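Local coordinates for protein galactose mutarotase related enzyme (Lactobacillus casei, PDB 3Q1N) that is a galactose mutarotase-like protein of the aldose 1-epimerase family that probably binds carbohydrate and may interconvert sugar anomers, at residues Ala19-Leu24 / Glu32-Gly37; Leu140-Ala145 / Leu287-Glu292; Pro144-Gly149 / Ile229-Ser234. One frame throughout, in Å; residues are numbered along the deposited sequence. Where two conformers were deposited one is given.

Interaction 1. Residues Ala19-Leu24 / Glu32-Gly37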
ATOM      1  N   ALA A  19      -0.854 -11.229   6.684  1.00 13.99           N
ATOM      2  CA  ALA A  19      -1.632 -11.513   5.455  1.00 13.81           C
ATOM      3  C   ALA A  19      -0.916 -10.934   4.236  1.00 13.77           C
ATOM      4  O   ALA A  19      -1.517 -10.299   3.342  1.00 14.32           O
ATOM      5  CB  ALA A  19      -3.068 -10.927   5.556  1.00 13.39           C
ATOM      6  N   GLU A  20       0.397 -11.182   4.181  1.00 14.77           N
ATOM      7  CA  GLU A  20       1.264 -10.475   3.242  1.00 14.83           C
ATOM      8  C   GLU A  20       1.346 -11.222   1.924  1.00 14.78           C
ATOM      9  O   GLU A  20       1.835 -12.365   1.883  1.00 14.17           O
ATOM     10  CB  GLU A  20       2.679 -10.340   3.750  1.00 15.13           C
ATOM     11  CG  GLU A  20       3.484  -9.436   2.772  1.00 16.03           C
ATOM     12  CD  GLU A  20       4.976  -9.401   3.005  1.00 17.84           C
ATOM     13  OE1 GLU A  20       5.498 -10.178   3.822  1.00 17.82           O
ATOM     14  OE2 GLU A  20       5.633  -8.525   2.359  1.00 16.12           O
ATOM     15  N   LEU A  21       0.871 -10.617   0.851  1.00 14.06           N
ATOM     16  CA  LEU A  21       1.111 -11.194  -0.473  1.00 14.99           C
ATOM     17  C   LEU A  21       2.613 -11.251  -0.728  1.00 15.00           C
ATOM     18  O   LEU A  21       3.307 -10.237  -0.599  1.00 15.50           O
ATOM     19  CB  LEU A  21       0.481 -10.306  -1.518  1.00 14.05           C
ATOM     20  CG  LEU A  21       0.627 -10.708  -2.980  1.00 15.22           C
ATOM     21  CD1 LEU A  21      -0.144 -11.957  -3.323  1.00 15.85           C
ATOM     22  CD2 LEU A  21       0.153  -9.524  -3.890  1.00 12.69           C
ATOM     23  N   GLN A  22       3.121 -12.419  -1.084  1.00 15.88           N
ATOM     24  CA  GLN A  22       4.570 -12.545  -1.301  1.00 16.44           C
ATOM     25  C   GLN A  22       4.939 -12.944  -2.720  1.00 16.87           C
ATOM     26  O   GLN A  22       6.078 -12.736  -3.130  1.00 17.73           O
ATOM     27  CB  GLN A  22       5.163 -13.533  -0.296  1.00 17.77           C
ATOM     28  CG  GLN A  22       5.001 -13.004   1.159  1.00 19.21           C
ATOM     29  CD  GLN A  22       5.761 -13.801   2.159  1.00 23.42           C
ATOM     30  OE1 GLN A  22       5.873 -15.006   2.027  1.00 27.09           O
ATOM     31  NE2 GLN A  22       6.217 -13.147   3.218  1.00 26.33           N
ATOM     32  N   SER A  23       3.996 -13.511  -3.449  1.00 16.14           N
ATOM     33  CA  SER A  23       4.242 -14.002  -4.800  0.50 16.91           C
ATOM     34  C   SER A  23       2.958 -13.963  -5.621  1.00 16.80           C
ATOM     35  O   SER A  23       1.855 -14.228  -5.103  1.00 17.06           O
ATOM     36  CB  SER A  23       4.812 -15.431  -4.756  0.50 17.00           C
ATOM     37  OG  SER A  23       4.890 -16.014  -6.052  0.50 17.45           O
ATOM     38  N   LEU A  24       3.106 -13.644  -6.900  1.00 16.76           N
ATOM     39  CA  LEU A  24       1.992 -13.569  -7.827  1.00 17.19           C
ATOM     40  C   LEU A  24       2.539 -13.851  -9.214  1.00 16.85           C
ATOM     41  O   LEU A  24       3.364 -13.105  -9.746  1.00 16.30           O
ATOM     42  CB  LEU A  24       1.369 -12.171  -7.724  1.00 18.08           C
ATOM     43  CG  LEU A  24       0.030 -11.830  -8.350  1.00 20.14           C
ATOM     44  CD1 LEU A  24      -1.073 -12.779  -7.804  1.00 22.15           C
ATOM     45  CD2 LEU A  24      -0.311 -10.403  -8.063  1.00 17.14           C
ATOM     46  N   GLU A  32       7.083 -13.708 -12.436  1.00 18.22           N
ATOM     47  CA  GLU A  32       6.784 -13.192 -11.106  1.00 17.52           C
ATOM     48  C   GLU A  32       6.559 -11.674 -11.114  1.00 16.81           C
ATOM     49  O   GLU A  32       7.490 -10.904 -11.420  1.00 18.40           O
ATOM     50  CB  GLU A  32       7.929 -13.547 -10.163  1.00 17.22           C
ATOM     51  CG  GLU A  32       7.831 -13.024  -8.740  1.00 17.36           C
ATOM     52  CD  GLU A  32       6.589 -13.511  -7.995  1.00 19.35           C
ATOM     53  OE1 GLU A  32       6.549 -14.722  -7.716  1.00 20.51           O
ATOM     54  OE2 GLU A  32       5.662 -12.724  -7.745  1.00 16.71           O
ATOM     55  N   TYR A  33       5.339 -11.264 -10.764  1.00 15.90           N
ATOM     56  CA  TYR A  33       4.984  -9.848 -10.756  1.00 15.16           C
ATOM     57  C   TYR A  33       5.509  -9.119  -9.534  1.00 14.80           C
ATOM     58  O   TYR A  33       5.794  -7.928  -9.606  1.00 15.11           O
ATOM     59  CB  TYR A  33       3.468  -9.660 -10.757  1.00 15.03           C
ATOM     60  CG  TYR A  33       2.783 -10.040 -12.051  1.00 15.08           C
ATOM     61  CD1 TYR A  33       2.653  -9.136 -13.090  1.00 15.22           C
ATOM     62  CD2 TYR A  33       2.226 -11.268 -12.204  1.00 14.68           C
ATOM     63  CE1 TYR A  33       1.988  -9.465 -14.270  1.00 15.95           C
ATOM     64  CE2 TYR A  33       1.585 -11.626 -13.376  1.00 14.42           C
ATOM     65  CZ  TYR A  33       1.447 -10.731 -14.394  1.00 16.06           C
ATOM     66  OH  TYR A  33       0.788 -11.142 -15.536  1.00 17.07           O
ATOM     67  N   VAL A  34       5.586  -9.824  -8.415  1.00 14.91           N
ATOM     68  CA  VAL A  34       5.890  -9.256  -7.082  1.00 15.29           C
ATOM     69  C   VAL A  34       7.350  -9.464  -6.655  1.00 15.91           C
ATOM     70  O   VAL A  34       7.926 -10.539  -6.841  1.00 16.63           O
ATOM     71  CB  VAL A  34       4.920  -9.785  -6.022  1.00 14.54           C
ATOM     72  CG1 VAL A  34       5.295  -9.296  -4.597  1.00 15.15           C
ATOM     73  CG2 VAL A  34       3.464  -9.326  -6.342  1.00 17.31           C
ATOM     74  N   TRP A  35       7.956  -8.401  -6.145  1.00 16.39           N
ATOM     75  CA  TRP A  35       9.326  -8.412  -5.637  1.00 17.09           C
ATOM     76  C   TRP A  35       9.548  -9.604  -4.700  1.00 18.40           C
ATOM     77  O   TRP A  35       8.724  -9.909  -3.841  1.00 16.70           O
ATOM     78  CB  TRP A  35       9.624  -7.097  -4.908  1.00 17.72           C
ATOM     79  CG  TRP A  35      10.970  -7.013  -4.285  1.00 17.43           C
ATOM     80  CD1 TRP A  35      11.257  -6.816  -2.951  1.00 16.60           C
ATOM     81  CD2 TRP A  35      12.229  -7.128  -4.951  1.00 17.31           C
ATOM     82  NE1 TRP A  35      12.607  -6.783  -2.766  1.00 18.16           N
ATOM     83  CE2 TRP A  35      13.234  -6.991  -3.974  1.00 17.75           C
ATOM     84  CE3 TRP A  35      12.598  -7.329  -6.268  1.00 18.79           C
ATOM     85  CZ2 TRP A  35      14.589  -7.027  -4.291  1.00 20.19           C
ATOM     86  CZ3 TRP A  35      13.957  -7.372  -6.589  1.00 20.49           C
ATOM     87  CH2 TRP A  35      14.929  -7.224  -5.602  1.00 20.66           C
ATOM     88  N   THR A  36      10.680 -10.273  -4.923  1.00 20.46           N
ATOM     89  CA  THR A  36      11.057 -11.491  -4.207  1.00 22.31           C
ATOM     90  C   THR A  36      11.654 -11.272  -2.820  1.00 23.20           C
ATOM     91  O   THR A  36      11.936 -12.238  -2.134  1.00 22.67           O
ATOM     92  CB  THR A  36      12.090 -12.267  -4.999  1.00 23.61           C
ATOM     93  OG1 THR A  36      13.178 -11.378  -5.273  1.00 26.74           O
ATOM     94  CG2 THR A  36      11.495 -12.801  -6.299  1.00 25.96           C
ATOM     95  N   GLY A  37      11.808 -10.029  -2.383  1.00 23.98           N
ATOM     96  CA  GLY A  37      12.331  -9.746  -1.051  1.00 25.42           C
ATOM     97  C   GLY A  37      13.832  -9.968  -0.862  1.00 26.91           C
ATOM     98  O   GLY A  37      14.280 -10.206   0.255  1.00 27.56           O
TER
HETATM   99  O   HOH W   1       7.881 -12.756  -5.115  1.00 21.12           O
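E32 reaches across to S23 and L24, its carboxylate meeting the edge of strand 20-26 at a classic beta bulge, where Q22 and S23 both face G13 of strand 10-15. From CB, CG lies anti to the backbone N, and a bend at chi2 (60°) turns the carboxylate to face both L24 N, 3.7 Å from E32 CD, and V34 N of its own segment. OE1 accepts from S23 OG at 2.7 Å through its syn lone pair, a less certain bond because S23 was modelled in two conformers. OE2 is gripped twice: L24 N donates to the syn lone pair at 2.8 Å, and V34 N to the anti lone pair at 3.0 Å. A glutamate suits this place because two oxygens can serve several donors. Beside it, Y33 N binds L24 O at 2.9 Å, almost straight (171°). Compact V34 lays CG2 against L24 CB at 3.8 Å, and a water probably links Q22 O and V34 O, though other acceptors may share its protons. L21 and L24 also pack on A12 of strand 10-15, whereas Y33 and W35 pair through their backbones with N147 and A145, tying strand 20-26 to strand 136-147.

Interaction 2. Residues Leu140-Ala145 / Leu287-Glu292. With EDO (1,2-ethanediol), chain J.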
ATOM      1  N   LEU A 140      -5.336   2.883   6.462  1.00 12.38           N
ATOM      2  CA  LEU A 140      -5.088   1.542   5.897  0.50 13.13           C
ATOM      3  C   LEU A 140      -4.428   1.707   4.543  1.00 13.30           C
ATOM      4  O   LEU A 140      -4.917   2.457   3.695  1.00 13.17           O
ATOM      5  CB  LEU A 140      -6.403   0.755   5.742  0.50 13.25           C
ATOM      6  CG  LEU A 140      -6.243  -0.695   5.223  0.50 14.29           C
ATOM      7  CD1 LEU A 140      -6.098  -0.801   3.730  0.50 14.65           C
ATOM      8  CD2 LEU A 140      -5.074  -1.363   5.879  0.50 14.30           C
ATOM      9  N   GLY A 141      -3.312   1.024   4.337  1.00 14.30           N
ATOM     10  CA  GLY A 141      -2.658   1.024   3.023  1.00 14.53           C
ATOM     11  C   GLY A 141      -2.129  -0.358   2.663  1.00 14.07           C
ATOM     12  O   GLY A 141      -2.070  -1.273   3.508  1.00 14.02           O
ATOM     13  N   PHE A 142      -1.777  -0.512   1.396  1.00 14.27           N
ATOM     14  CA  PHE A 142      -1.208  -1.753   0.846  1.00 13.83           C
ATOM     15  C   PHE A 142       0.058  -1.308   0.058  1.00 13.28           C
ATOM     16  O   PHE A 142      -0.000  -0.328  -0.699  1.00 14.23           O
ATOM     17  CB  PHE A 142      -2.283  -2.390  -0.036  1.00 13.83           C
ATOM     18  CG  PHE A 142      -1.843  -3.604  -0.844  1.00 12.69           C
ATOM     19  CD1 PHE A 142      -1.084  -4.633  -0.318  1.00 13.32           C
ATOM     20  CD2 PHE A 142      -2.271  -3.709  -2.131  1.00 13.93           C
ATOM     21  CE1 PHE A 142      -0.737  -5.712  -1.086  1.00 15.48           C
ATOM     22  CE2 PHE A 142      -1.949  -4.776  -2.902  1.00 14.65           C
ATOM     23  CZ  PHE A 142      -1.184  -5.782  -2.393  1.00 14.66           C
ATOM     24  N   HIS A 143       1.169  -2.011   0.230  1.00 13.88           N
ATOM     25  CA  HIS A 143       2.518  -1.585  -0.171  1.00 13.83           C
ATOM     26  C   HIS A 143       3.230  -2.599  -1.108  1.00 13.59           C
ATOM     27  O   HIS A 143       4.352  -3.009  -0.850  1.00 13.83           O
ATOM     28  CB  HIS A 143       3.306  -1.411   1.171  1.00 14.33           C
ATOM     29  CG  HIS A 143       4.584  -0.611   1.097  1.00 15.40           C
ATOM     30  ND1 HIS A 143       5.688  -1.013   0.377  1.00 16.03           N
ATOM     31  CD2 HIS A 143       4.962   0.505   1.763  1.00 17.83           C
ATOM     32  CE1 HIS A 143       6.682  -0.160   0.569  1.00 17.83           C
ATOM     33  NE2 HIS A 143       6.277   0.765   1.423  1.00 18.67           N
ATOM     34  N   PRO A 144       2.611  -2.970  -2.253  1.00 13.77           N
ATOM     35  CA  PRO A 144       3.245  -3.984  -3.115  1.00 14.90           C
ATOM     36  C   PRO A 144       4.391  -3.403  -3.917  1.00 15.08           C
ATOM     37  O   PRO A 144       4.255  -2.333  -4.484  1.00 15.20           O
ATOM     38  CB  PRO A 144       2.112  -4.383  -4.052  1.00 14.91           C
ATOM     39  CG  PRO A 144       1.208  -3.218  -4.091  1.00 15.27           C
ATOM     40  CD  PRO A 144       1.227  -2.714  -2.682  1.00 14.81           C
ATOM     41  N   ALA A 145       5.478  -4.141  -4.001  1.00 15.29           N
ATOM     42  CA  ALA A 145       6.609  -3.799  -4.868  1.00 15.39           C
ATOM     43  C   ALA A 145       6.537  -4.741  -6.074  1.00 15.25           C
ATOM     44  O   ALA A 145       6.418  -5.951  -5.930  1.00 15.43           O
ATOM     45  CB  ALA A 145       7.899  -4.014  -4.145  1.00 15.49           C
ATOM     46  N   LEU A 287     -13.110  -1.457   1.746  1.00 16.20           N
ATOM     47  CA  LEU A 287     -12.328  -0.953   0.620  0.50 16.54           C
ATOM     48  C   LEU A 287     -12.014  -2.128  -0.296  1.00 16.37           C
ATOM     49  O   LEU A 287     -11.731  -3.219   0.205  1.00 16.83           O
ATOM     50  CB  LEU A 287     -11.021  -0.346   1.119  0.50 16.99           C
ATOM     51  CG  LEU A 287     -11.112   0.833   2.098  0.50 17.78           C
ATOM     52  CD1 LEU A 287      -9.757   1.152   2.703  0.50 19.45           C
ATOM     53  CD2 LEU A 287     -11.679   2.061   1.380  0.50 18.20           C
ATOM     54  N   ALA A 288     -12.065  -1.912  -1.603  1.00 15.69           N
ATOM     55  CA  ALA A 288     -11.700  -2.958  -2.555  1.00 16.68           C
ATOM     56  C   ALA A 288     -10.645  -2.441  -3.501  1.00 16.14           C
ATOM     57  O   ALA A 288     -10.564  -1.245  -3.756  1.00 16.39           O
ATOM     58  CB  ALA A 288     -12.904  -3.431  -3.326  1.00 16.66           C
ATOM     59  N   LEU A 289      -9.811  -3.344  -4.003  1.00 16.20           N
ATOM     60  CA  LEU A 289      -8.934  -3.044  -5.146  1.00 16.63           C
ATOM     61  C   LEU A 289      -8.790  -4.273  -6.041  1.00 16.66           C
ATOM     62  O   LEU A 289      -9.135  -5.393  -5.640  1.00 16.84           O
ATOM     63  CB  LEU A 289      -7.552  -2.554  -4.696  1.00 17.29           C
ATOM     64  CG  LEU A 289      -6.625  -3.420  -3.838  1.00 18.37           C
ATOM     65  CD1 LEU A 289      -5.776  -4.365  -4.677  1.00 19.99           C
ATOM     66  CD2 LEU A 289      -5.730  -2.540  -2.935  1.00 18.31           C
ATOM     67  N   LYS A 290      -8.275  -4.051  -7.253  1.00 16.53           N
ATOM     68  CA  LYS A 290      -7.848  -5.138  -8.112  1.00 17.20           C
ATOM     69  C   LYS A 290      -6.459  -4.837  -8.646  1.00 16.65           C
ATOM     70  O   LYS A 290      -6.124  -3.677  -8.915  1.00 17.17           O
ATOM     71  CB  LYS A 290      -8.792  -5.347  -9.298  1.00 18.34           C
ATOM     72  CG  LYS A 290     -10.274  -5.571  -8.932  1.00 22.81           C
ATOM     73  CD  LYS A 290     -11.147  -5.868 -10.191  1.00 27.41           C
ATOM     74  CE  LYS A 290     -12.605  -6.105  -9.762  1.00 31.13           C
ATOM     75  NZ  LYS A 290     -13.485  -6.407 -10.950  1.00 35.39           N
ATOM     76  N   VAL A 291      -5.662  -5.888  -8.766  1.00 16.31           N
ATOM     77  CA  VAL A 291      -4.370  -5.819  -9.461  1.00 16.10           C
ATOM     78  C   VAL A 291      -4.624  -6.569 -10.777  1.00 16.46           C
ATOM     79  O   VAL A 291      -4.765  -7.786 -10.772  1.00 16.57           O
ATOM     80  CB  VAL A 291      -3.251  -6.472  -8.650  1.00 16.49           C
ATOM     81  CG1 VAL A 291      -1.883  -6.226  -9.340  1.00 15.31           C
ATOM     82  CG2 VAL A 291      -3.236  -5.933  -7.188  1.00 16.47           C
ATOM     83  N   GLU A 292      -4.787  -5.853 -11.869  1.00 16.07           N
ATOM     84  CA  GLU A 292      -4.937  -6.492 -13.175  1.00 16.63           C
ATOM     85  C   GLU A 292      -3.567  -6.943 -13.657  1.00 16.85           C
ATOM     86  O   GLU A 292      -2.597  -6.165 -13.628  1.00 17.57           O
ATOM     87  CB  GLU A 292      -5.537  -5.571 -14.210  1.00 17.80           C
ATOM     88  CG  GLU A 292      -6.806  -4.825 -13.775  1.00 19.47           C
ATOM     89  CD  GLU A 292      -7.373  -3.932 -14.875  1.00 23.42           C
ATOM     90  OE1 GLU A 292      -6.941  -4.007 -16.049  1.00 23.68           O
ATOM     91  OE2 GLU A 292      -8.271  -3.135 -14.555  1.00 26.51           O
TER
HETATM   92  C1  EDO J 302       6.887   4.147   0.653  1.00 31.04           C
HETATM   93  O1  EDO J 302       5.634   4.060   1.358  1.00 26.11           O
HETATM   94  C2  EDO J 302       8.086   3.928   1.548  1.00 31.83           C
HETATM   95  O2  EDO J 302       8.049   2.627   2.180  1.00 32.00           O
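L140 and F142 face L287 and L289 across the interior of the beta-sandwich that characterises the galactose mutarotase-like fold. The first pair lies on strand 136-147 and the second on strand 284-293, which belong to different sheets; the touching parts run in nearly the same direction, 12° apart. With L140 CA 9.3 Å from L287 CA, the backbones are too far apart to pair, and the space between them is filled by side chains. Large apolar residues suit this buried layer, while the intervening position, G141, faces the other side of the strand.

The closest meeting is between F142 CD2 and L289 CD2, 3.7 Å apart, the two side chains crossing at about a right angle. L289 adopts the crowded position for CG, between its backbone N and carbonyl carbon (chi1 60°), and from there CD2 reaches the phenyl group obliquely. P144 CD sits over the centre of one face of the same ring, so the aromatic group is packed from its own segment as well as from across the sandwich. Y126 of strand 121-130 touches both F142 and L289. Further along, L140 CD1 approaches L287 CD1 at 4.3 Å, a looser meeting that depends on the conformers chosen, since both leucines were modelled in two.

H143 belongs to the other side of strand 136-147. Its ring meets W42 and W242, and a bound 1,2-ethanediol, probably from the crystallisation liquor, is also held by E255 OE1, a setting consistent with a carbohydrate pocket. An imidazole suits this spot by offering a polar N-H at its rim: H143 NE2 donates to O2 of the diol at 2.7 Å, with the oxygen in the ring plane.

Interaction 3. Residues Pro144-Gly149 / Ile229-Ser234. With EDO (1,2-ethanediol), chain I.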
ATOM      1  N   PRO A 144       2.611  -2.970  -2.253  1.00 13.77           N
ATOM      2  CA  PRO A 144       3.245  -3.984  -3.115  1.00 14.90           C
ATOM      3  C   PRO A 144       4.391  -3.403  -3.917  1.00 15.08           C
ATOM      4  O   PRO A 144       4.255  -2.333  -4.484  1.00 15.20           O
ATOM      5  CB  PRO A 144       2.112  -4.383  -4.052  1.00 14.91           C
ATOM      6  CG  PRO A 144       1.208  -3.218  -4.091  1.00 15.27           C
ATOM      7  CD  PRO A 144       1.227  -2.714  -2.682  1.00 14.81           C
ATOM      8  N   ALA A 145       5.478  -4.141  -4.001  1.00 15.29           N
ATOM      9  CA  ALA A 145       6.609  -3.799  -4.868  1.00 15.39           C
ATOM     10  C   ALA A 145       6.537  -4.741  -6.074  1.00 15.25           C
ATOM     11  O   ALA A 145       6.418  -5.951  -5.930  1.00 15.43           O
ATOM     12  CB  ALA A 145       7.899  -4.014  -4.145  1.00 15.49           C
ATOM     13  N   PHE A 146       6.578  -4.153  -7.253  1.00 14.11           N
ATOM     14  CA  PHE A 146       6.477  -4.856  -8.519  1.00 15.23           C
ATOM     15  C   PHE A 146       7.797  -4.901  -9.244  1.00 14.96           C
ATOM     16  O   PHE A 146       8.497  -3.885  -9.368  1.00 14.90           O
ATOM     17  CB  PHE A 146       5.471  -4.157  -9.417  1.00 15.16           C
ATOM     18  CG  PHE A 146       4.068  -4.202  -8.871  1.00 15.46           C
ATOM     19  CD1 PHE A 146       3.364  -5.401  -8.859  1.00 16.35           C
ATOM     20  CD2 PHE A 146       3.502  -3.086  -8.292  1.00 16.43           C
ATOM     21  CE1 PHE A 146       2.079  -5.471  -8.346  1.00 17.49           C
ATOM     22  CE2 PHE A 146       2.218  -3.149  -7.751  1.00 15.64           C
ATOM     23  CZ  PHE A 146       1.507  -4.329  -7.773  1.00 14.66           C
ATOM     24  N   ASN A 147       8.133  -6.079  -9.732  1.00 15.89           N
ATOM     25  CA  ASN A 147       9.365  -6.226 -10.543  1.00 16.32           C
ATOM     26  C   ASN A 147       9.269  -5.357 -11.812  1.00 17.09           C
ATOM     27  O   ASN A 147       8.186  -5.271 -12.427  1.00 17.51           O
ATOM     28  CB  ASN A 147       9.578  -7.674 -10.915  1.00 16.84           C
ATOM     29  CG  ASN A 147       9.847  -8.527  -9.706  1.00 17.74           C
ATOM     30  OD1 ASN A 147      10.772  -8.235  -8.951  1.00 17.40           O
ATOM     31  ND2 ASN A 147       9.014  -9.548  -9.478  1.00 17.06           N
ATOM     32  N   VAL A 148      10.402  -4.719 -12.165  1.00 17.01           N
ATOM     33  CA  VAL A 148      10.554  -3.941 -13.407  1.00 17.25           C
ATOM     34  C   VAL A 148      11.897  -4.205 -14.066  1.00 17.58           C
ATOM     35  O   VAL A 148      12.853  -4.569 -13.406  1.00 17.52           O
ATOM     36  CB  VAL A 148      10.384  -2.402 -13.176  1.00 17.31           C
ATOM     37  CG1 VAL A 148       8.974  -2.097 -12.622  1.00 17.30           C
ATOM     38  CG2 VAL A 148      11.476  -1.852 -12.239  1.00 18.20           C
ATOM     39  N   GLY A 149      11.931  -4.054 -15.392  1.00 17.62           N
ATOM     40  CA  GLY A 149      13.160  -4.159 -16.127  1.00 18.70           C
ATOM     41  C   GLY A 149      14.021  -2.916 -16.003  1.00 18.77           C
ATOM     42  O   GLY A 149      13.539  -1.794 -15.909  1.00 18.62           O
ATOM     43  N   ILE A 229       1.041  -4.123 -15.096  1.00 17.43           N
ATOM     44  CA  ILE A 229      -0.096  -4.258 -14.186  1.00 16.45           C
ATOM     45  C   ILE A 229      -0.875  -2.964 -14.140  1.00 16.30           C
ATOM     46  O   ILE A 229      -0.331  -1.911 -14.429  1.00 15.66           O
ATOM     47  CB  ILE A 229       0.334  -4.592 -12.751  1.00 17.23           C
ATOM     48  CG1 ILE A 229       1.216  -3.476 -12.140  1.00 17.60           C
ATOM     49  CG2 ILE A 229       1.068  -5.950 -12.766  1.00 16.62           C
ATOM     50  CD1 ILE A 229       0.523  -2.551 -11.181  1.00 19.22           C
ATOM     51  N   THR A 230      -2.157  -3.099 -13.831  1.00 16.18           N
ATOM     52  CA  THR A 230      -3.041  -1.965 -13.623  1.00 16.76           C
ATOM     53  C   THR A 230      -3.732  -2.146 -12.267  1.00 17.07           C
ATOM     54  O   THR A 230      -4.286  -3.222 -11.977  1.00 16.79           O
ATOM     55  CB  THR A 230      -4.088  -1.857 -14.728  1.00 17.40           C
ATOM     56  OG1 THR A 230      -3.411  -1.639 -15.967  1.00 16.51           O
ATOM     57  CG2 THR A 230      -5.084  -0.675 -14.461  1.00 17.80           C
ATOM     58  N   LEU A 231      -3.677  -1.111 -11.446  1.00 16.00           N
ATOM     59  CA  LEU A 231      -4.357  -1.063 -10.151  1.00 15.98           C
ATOM     60  C   LEU A 231      -5.698  -0.369 -10.289  1.00 15.82           C
ATOM     61  O   LEU A 231      -5.791   0.725 -10.835  1.00 15.08           O
ATOM     62  CB  LEU A 231      -3.510  -0.356  -9.098  1.00 15.97           C
ATOM     63  CG  LEU A 231      -2.162  -0.966  -8.738  1.00 17.53           C
ATOM     64  CD1 LEU A 231      -1.486  -0.228  -7.578  1.00 17.85           C
ATOM     65  CD2 LEU A 231      -2.216  -2.468  -8.411  1.00 18.25           C
ATOM     66  N   ASP A 232      -6.765  -1.061  -9.899  1.00 15.83           N
ATOM     67  CA  ASP A 232      -8.106  -0.494  -9.858  1.00 17.03           C
ATOM     68  C   ASP A 232      -8.303  -0.021  -8.416  1.00 16.57           C
ATOM     69  O   ASP A 232      -8.402  -0.822  -7.514  1.00 16.94           O
ATOM     70  CB  ASP A 232      -9.159  -1.548 -10.237  1.00 17.44           C
ATOM     71  CG  ASP A 232      -8.955  -2.102 -11.667  1.00 21.12           C
ATOM     72  OD1 ASP A 232      -8.096  -1.601 -12.419  1.00 23.84           O
ATOM     73  OD2 ASP A 232      -9.630  -3.070 -12.017  1.00 26.26           O
ATOM     74  N   ILE A 233      -8.316   1.285  -8.210  1.00 17.37           N
ATOM     75  CA  ILE A 233      -8.162   1.859  -6.839  1.00 17.16           C
ATOM     76  C   ILE A 233      -9.089   3.055  -6.571  1.00 17.54           C
ATOM     77  O   ILE A 233      -8.762   3.947  -5.796  1.00 16.67           O
ATOM     78  CB  ILE A 233      -6.652   2.190  -6.571  1.00 17.77           C
ATOM     79  CG1 ILE A 233      -6.010   2.834  -7.784  1.00 19.62           C
ATOM     80  CG2 ILE A 233      -5.899   0.910  -6.238  1.00 19.00           C
ATOM     81  CD1 ILE A 233      -6.522   4.162  -8.129  1.00 19.27           C
ATOM     82  N   SER A 234     -10.292   3.057  -7.135  1.00 18.06           N
ATOM     83  CA  SER A 234     -11.234   4.172  -6.902  0.50 18.19           C
ATOM     84  C   SER A 234     -11.485   4.377  -5.413  1.00 18.53           C
ATOM     85  O   SER A 234     -11.686   5.506  -4.961  1.00 18.77           O
ATOM     86  CB  SER A 234     -12.579   3.944  -7.599  0.50 18.31           C
ATOM     87  OG  SER A 234     -12.472   3.975  -9.016  0.50 18.52           O
TER
HETATM   88  C1  EDO I 301       4.913  -5.743 -13.053  0.50 17.52           C
HETATM   89  O1  EDO I 301       5.189  -6.768 -14.008  0.50 16.62           O
HETATM   90  C2  EDO I 301       4.943  -4.378 -13.720  0.50 17.28           C
HETATM   91  O2  EDO I 301       6.247  -4.123 -14.263  0.50 18.35           O
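F146 and I229 are brought together by their first torsions. The phenyl group leaves its strand with CG anti to the carbonyl carbon, while I229 holds CG1 between its backbone N and carbonyl carbon (chi1 62°) and sends CD1 forward with chi2 at 102°, away from a staggered value and probably a little strained. The methyl thereby settles over one face of the F146 ring, 4.0 Å from the ring centroid to I229 CD1 and 18° off the normal: a CH-pi contact. CD1 stands offset toward the rim, 3.9 Å from F146 CE2.

L231, two residues on along the same strand, approaches obliquely, its CD2 lying 4.2 Å from F146 CZ. A flat ring suits this position because it offers a broad face to one aliphatic chain and its far end to another. The second branch of I229 serves a different neighbour: CG2 is 3.9 Å from C1 of a bound 1,2-ethanediol, whose O2 donates to N147 O at 2.9 Å and which is also hydrogen-bonded to Y31 OH. With an alanine at I229, the ring would probably lose the methyl over one of its faces and be freer to turn, and the diol would lose one of its apolar neighbours.

Strand 229-232 lies between strands 284-293 and 217-221 in its sheet. L220 of strand 217-221 is touched by both F146 and I229, L231 packs on V291 of strand 284-293 and V254 of strand 251-258, and F146 pairs through its backbone with I252, so the contact joins the two sheets.

How the interactions relate
Strand 136-147 carries one side of both interaction 2 and interaction 3, which share P144 and A145 and have centres about 9 Å apart. Their other sides are neighbouring strands of one sheet, joined by a probable hydrogen bond from E292 N to T230 O (2.7 Å). Interaction 1 abuts both: W35 N probably bonds A145 O at 2.9 Å, N147 ND2 probably bonds E32 O at 2.8 Å, L21 CD2 lies 4.2 Å from F142 CZ, and Y33 CD1 packs 3.6 Å from I229 CG2. The probable sugar pocket is one step removed: W35 NE1 is hydrogen-bonded to W42 O, and W42 flanks the H143 side, where one diol binds; the other lies at interaction 3.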